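Local coordinates for protein precorrin-3 methylase (Rhodobacter capsulatus, PDB 3NUT) that probably transfers a methyl group from S-adenosyl-L-methionine to a tetrapyrrole precursor on the pathway to adenosylcobalamin, at residues R67-H70 and A71-A75; A97-E100 and A101-A104. All blocks are in the same frame, centred on the assembly; numbering follows the deposited sequence.

How the interactions relate
Interactions 1 and 2 are short lengths of two different helices, 65-76 and 94-104, that pack against each other on the same side of the parallel sheet; their centres lie 10 Å apart. Small residues make the crossing close: A68 CB meets A101 CB at 3.7 Å, and T69 OG1 sits 3.4 Å from A101 CB. Beside this alanine pair, L72 CD2 rests 3.7 Å from L98 CD1. Neither segment pair reaches the cofactor site directly: the side chain of R67 is about 10 Å from bound S-adenosyl-L-homocysteine and that of A97 about 11 Å. Helix 94-104 also faces the second subunit, which does not touch residues 67-75.

Interaction 1 (R67-H70 and A71-A75); sequences RATH and ALEMA
M74 SD lies over one face of the H70 imidazole, 4.0 Å from the ring centroid and 26° off the ring normal, a Met-aromatic contact between residues four apart. M74 SD is displaced toward the rim, 3.7 Å from H70 CE1, while M74 CG approaches H70 NE2. With H70 CG anti to the backbone N (chi1 177°), the ring reaches alongside the helix where the bent methionine can cover it. E73 comes to the ring's edge instead, OE1 3.9 Å from H70 CD2, its carboxylate turned steeply against the ring; on its other side OE2 meets the methyl CG2 of T69. Were H70 replaced by an alanine, M74 SD would probably lose its aromatic partner and the thioether be freer to turn. Behind these side chains runs regular α-helical bonding, with M74 N donating to H70 O at 3.0 Å. T69 OG1 bonds back to L65 O, which settles its hydroxyl on the helix itself. A71 packs on V81 and V83 of strand 80-85, where its small methyl suits close approach. The H70-M74 contact is probably mainly dispersive, whereas E73, 5.1 Å from H70 NE2 through OE1, could at most weakly favour a protonated imidazole.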
loop_
_atom_site.group_PDB
_atom_site.type_symbol
_atom_site.label_atom_id
_atom_site.label_comp_id
_atom_site.label_asym_id
_atom_site.label_seq_id
_atom_site.Cartn_x
_atom_site.Cartn_y
_atom_site.Cartn_z
ATOM N N ARG A 67 1.533 -24.423 -7.661
ATOM C CA ARG A 67 2.432 -24.327 -6.541
ATOM C C ARG A 67 1.663 -24.099 -5.238
ATOM O O ARG A 67 2.076 -24.578 -4.200
ATOM C CB ARG A 67 3.441 -23.191 -6.761
ATOM C CG ARG A 67 2.754 -21.866 -7.019
ATOM C CD ARG A 67 3.551 -21.002 -7.972
ATOM N NE ARG A 67 4.312 -19.976 -7.262
ATOM C CZ ARG A 67 5.159 -19.142 -7.857
ATOM N NH1 ARG A 67 5.348 -19.247 -9.179
ATOM N NH2 ARG A 67 5.831 -18.230 -7.133
ATOM N N ALA A 68 0.560 -23.365 -5.294
ATOM C CA ALA A 68 -0.231 -23.093 -4.096
ATOM C C ALA A 68 -0.898 -24.363 -3.601
ATOM O O ALA A 68 -0.886 -24.632 -2.415
ATOM C CB ALA A 68 -1.257 -22.000 -4.355
ATOM N N THR A 69 -1.451 -25.152 -4.520
ATOM C CA THR A 69 -1.997 -26.475 -4.225
ATOM C C THR A 69 -0.912 -27.362 -3.610
ATOM O O THR A 69 -1.142 -28.096 -2.632
ATOM C CB THR A 69 -2.584 -27.118 -5.531
ATOM O OG1 THR A 69 -3.565 -26.229 -6.108
ATOM C CG2 THR A 69 -3.208 -28.485 -5.270
ATOM N N HIS A 70 0.288 -27.282 -4.171
ATOM C CA HIS A 70 1.375 -28.094 -3.663
ATOM C C HIS A 70 1.765 -27.655 -2.262
ATOM O O HIS A 70 2.048 -28.500 -1.404
ATOM C CB HIS A 70 2.571 -28.010 -4.593
ATOM C CG HIS A 70 3.767 -28.771 -4.113
ATOM N ND1 HIS A 70 5.052 -28.277 -4.220
ATOM C CD2 HIS A 70 3.875 -29.992 -3.539
ATOM C CE1 HIS A 70 5.899 -29.171 -3.741
ATOM N NE2 HIS A 70 5.212 -30.217 -3.317
ATOM N N ALA A 71 1.782 -26.342 -2.049
ATOM C CA ALA A 71 2.022 -25.781 -0.734
ATOM C C ALA A 71 1.008 -26.336 0.284
ATOM O O ALA A 71 1.378 -26.718 1.388
ATOM C CB ALA A 71 1.938 -24.261 -0.795
ATOM N N LEU A 72 -0.272 -26.379 -0.113
ATOM C CA LEU A 72 -1.323 -26.914 0.746
ATOM C C LEU A 72 -1.093 -28.383 1.052
ATOM O O LEU A 72 -1.350 -28.830 2.173
ATOM C CB LEU A 72 -2.708 -26.730 0.124
ATOM C CG LEU A 72 -3.309 -25.349 -0.104
ATOM C CD1 LEU A 72 -4.592 -25.559 -0.881
ATOM C CD2 LEU A 72 -3.604 -24.656 1.229
ATOM N N GLU A 73 -0.585 -29.121 0.067
ATOM C CA GLU A 73 -0.392 -30.566 0.211
ATOM C C GLU A 73 0.705 -30.868 1.185
ATOM O O GLU A 73 0.627 -31.859 1.922
ATOM C CB GLU A 73 -0.050 -31.235 -1.128
ATOM C CG GLU A 73 -1.228 -31.373 -2.103
ATOM C CD GLU A 73 -0.765 -31.670 -3.540
ATOM O OE1 GLU A 73 0.437 -31.921 -3.755
ATOM O OE2 GLU A 73 -1.592 -31.659 -4.463
ATOM N N MET A 74 1.750 -30.032 1.167
ATOM C CA MET A 74 2.886 -30.213 2.063
ATOM C C MET A 74 2.458 -29.879 3.497
ATOM O O MET A 74 2.851 -30.557 4.435
ATOM C CB MET A 74 4.076 -29.348 1.656
ATOM C CG MET A 74 4.718 -29.657 0.289
ATOM S SD MET A 74 6.041 -28.401 -0.125
ATOM C CE MET A 74 7.337 -29.362 0.452
ATOM N N ALA A 75 1.640 -28.840 3.644
ATOM C CA ALA A 75 1.183 -28.423 4.951
ATOM C C ALA A 75 0.397 -29.553 5.597
ATOM O O ALA A 75 0.391 -29.686 6.814
ATOM C CB ALA A 75 0.353 -27.157 4.858
#

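Interaction 2 (A97-E100 and A101-A104); sequences ALFE and ALEA
The backbone from A97 to A104 is α-helical, each amide of A101, L102, E103 and A104 donating to the carbonyl four residues back, from A101 N to A97 O at 2.8 Å through to A104 N to E100 O at 3.1 Å. Among the side chains, L102 CD2 approaches the edge of the F99 ring near its plane, 4.4 Å from F99 CD1, a loose apolar contact between neighbours three apart. Both suit a hydrophobic face turned to the second subunit: F99 meets the ring of W242 of that subunit, with planes at about 40°, and L102 packs on its V239. F99 also reaches I113 and I115 of strand 113-116, so its ring joins the sheet to the dimer contact. A small residue suits position A101, which faces helix 65-76. L98 is the larger apolar filler, packing on V11 and V13 of strand 10-15 and on I113. The more polar side carries E100 and E103, which also pack on Y244 of the second subunit. A water donates to E100 O at 2.9 Å. E103 CG stands anti to its own amide nitrogen (chi1 -166°), and a bend at chi2 (-87°) brings the carboxylate near this water, but at 2.4 Å from E103 OE2 the water is implausibly close and that bond is doubtful. Chemically this part of the helix is amphipathic: apolar side chains fasten it to sheet, neighbouring helix and second subunit, while near its C-terminal end the carbonyl of E100 accepts from A104 N and from a water that may also link it to the E103 carboxylate.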
loop_
_atom_site.group_PDB
_atom_site.type_symbol
_atom_site.label_atom_id
_atom_site.label_comp_id
_atom_site.label_asym_id
_atom_site.label_seq_id
_atom_site.Cartn_x
_atom_site.Cartn_y
_atom_site.Cartn_z
ATOM N N ALA A 97 -3.949 -16.286 -5.227
ATOM C CA ALA A 97 -3.798 -17.590 -5.820
ATOM C C ALA A 97 -3.904 -18.716 -4.801
ATOM O O ALA A 97 -4.419 -19.778 -5.110
ATOM C CB ALA A 97 -2.459 -17.676 -6.508
ATOM N N LEU A 98 -3.386 -18.496 -3.597
ATOM C CA LEU A 98 -3.518 -19.507 -2.547
ATOM C C LEU A 98 -4.989 -19.727 -2.199
ATOM O O LEU A 98 -5.422 -20.878 -2.029
ATOM C CB LEU A 98 -2.694 -19.154 -1.294
ATOM C CG LEU A 98 -2.909 -20.024 -0.037
ATOM C CD1 LEU A 98 -2.455 -21.463 -0.299
ATOM C CD2 LEU A 98 -2.191 -19.443 1.192
ATOM N N PHE A 99 -5.745 -18.642 -2.106
ATOM C CA PHE A 99 -7.160 -18.737 -1.774
ATOM C C PHE A 99 -7.962 -19.277 -2.954
ATOM O O PHE A 99 -8.942 -20.021 -2.751
ATOM C CB PHE A 99 -7.721 -17.428 -1.216
ATOM C CG PHE A 99 -7.074 -17.035 0.073
ATOM C CD1 PHE A 99 -7.216 -17.831 1.193
ATOM C CD2 PHE A 99 -6.270 -15.901 0.157
ATOM C CE1 PHE A 99 -6.594 -17.490 2.382
ATOM C CE2 PHE A 99 -5.654 -15.564 1.334
ATOM C CZ PHE A 99 -5.795 -16.343 2.441
ATOM N N GLU A 100 -7.515 -18.963 -4.171
ATOM C CA GLU A 100 -8.016 -19.696 -5.345
ATOM C C GLU A 100 -7.724 -21.207 -5.338
ATOM O O GLU A 100 -8.623 -21.985 -5.628
ATOM C CB GLU A 100 -7.566 -19.079 -6.665
ATOM C CG GLU A 100 -8.291 -17.807 -6.986
ATOM C CD GLU A 100 -7.680 -17.051 -8.172
ATOM O OE1 GLU A 100 -7.033 -16.006 -7.925
ATOM O OE2 GLU A 100 -7.874 -17.505 -9.332
ATOM N N ALA A 101 -6.501 -21.624 -5.029
ATOM C CA ALA A 101 -6.224 -23.049 -4.943
ATOM C C ALA A 101 -7.025 -23.722 -3.820
ATOM O O ALA A 101 -7.475 -24.826 -3.979
ATOM C CB ALA A 101 -4.743 -23.306 -4.763
ATOM N N LEU A 102 -7.190 -23.035 -2.689
ATOM C CA LEU A 102 -8.023 -23.511 -1.610
ATOM C C LEU A 102 -9.511 -23.697 -1.990
ATOM O O LEU A 102 -10.103 -24.753 -1.734
ATOM C CB LEU A 102 -7.860 -22.613 -0.372
ATOM C CG LEU A 102 -8.755 -22.974 0.823
ATOM C CD1 LEU A 102 -8.294 -24.278 1.485
ATOM C CD2 LEU A 102 -8.848 -21.819 1.832
ATOM N N GLU A 103 -10.114 -22.697 -2.606
ATOM C CA GLU A 103 -11.478 -22.824 -3.080
ATOM C C GLU A 103 -11.626 -24.008 -4.067
ATOM O O GLU A 103 -12.660 -24.687 -4.074
ATOM C CB GLU A 103 -11.962 -21.512 -3.700
ATOM C CG GLU A 103 -13.470 -21.417 -3.930
ATOM C CD GLU A 103 -13.920 -21.989 -5.296
ATOM O OE1 GLU A 103 -15.137 -22.303 -5.443
ATOM O OE2 GLU A 103 -13.068 -22.140 -6.219
ATOM N N ALA A 104 -10.598 -24.270 -4.873
ATOM C CA ALA A 104 -10.689 -25.356 -5.856
ATOM C C ALA A 104 -10.402 -26.719 -5.254
ATOM O O ALA A 104 -10.617 -27.750 -5.912
ATOM C CB ALA A 104 -9.759 -25.114 -7.028
HETATM O O HOH W 1 -10.955 -21.525 -7.204
#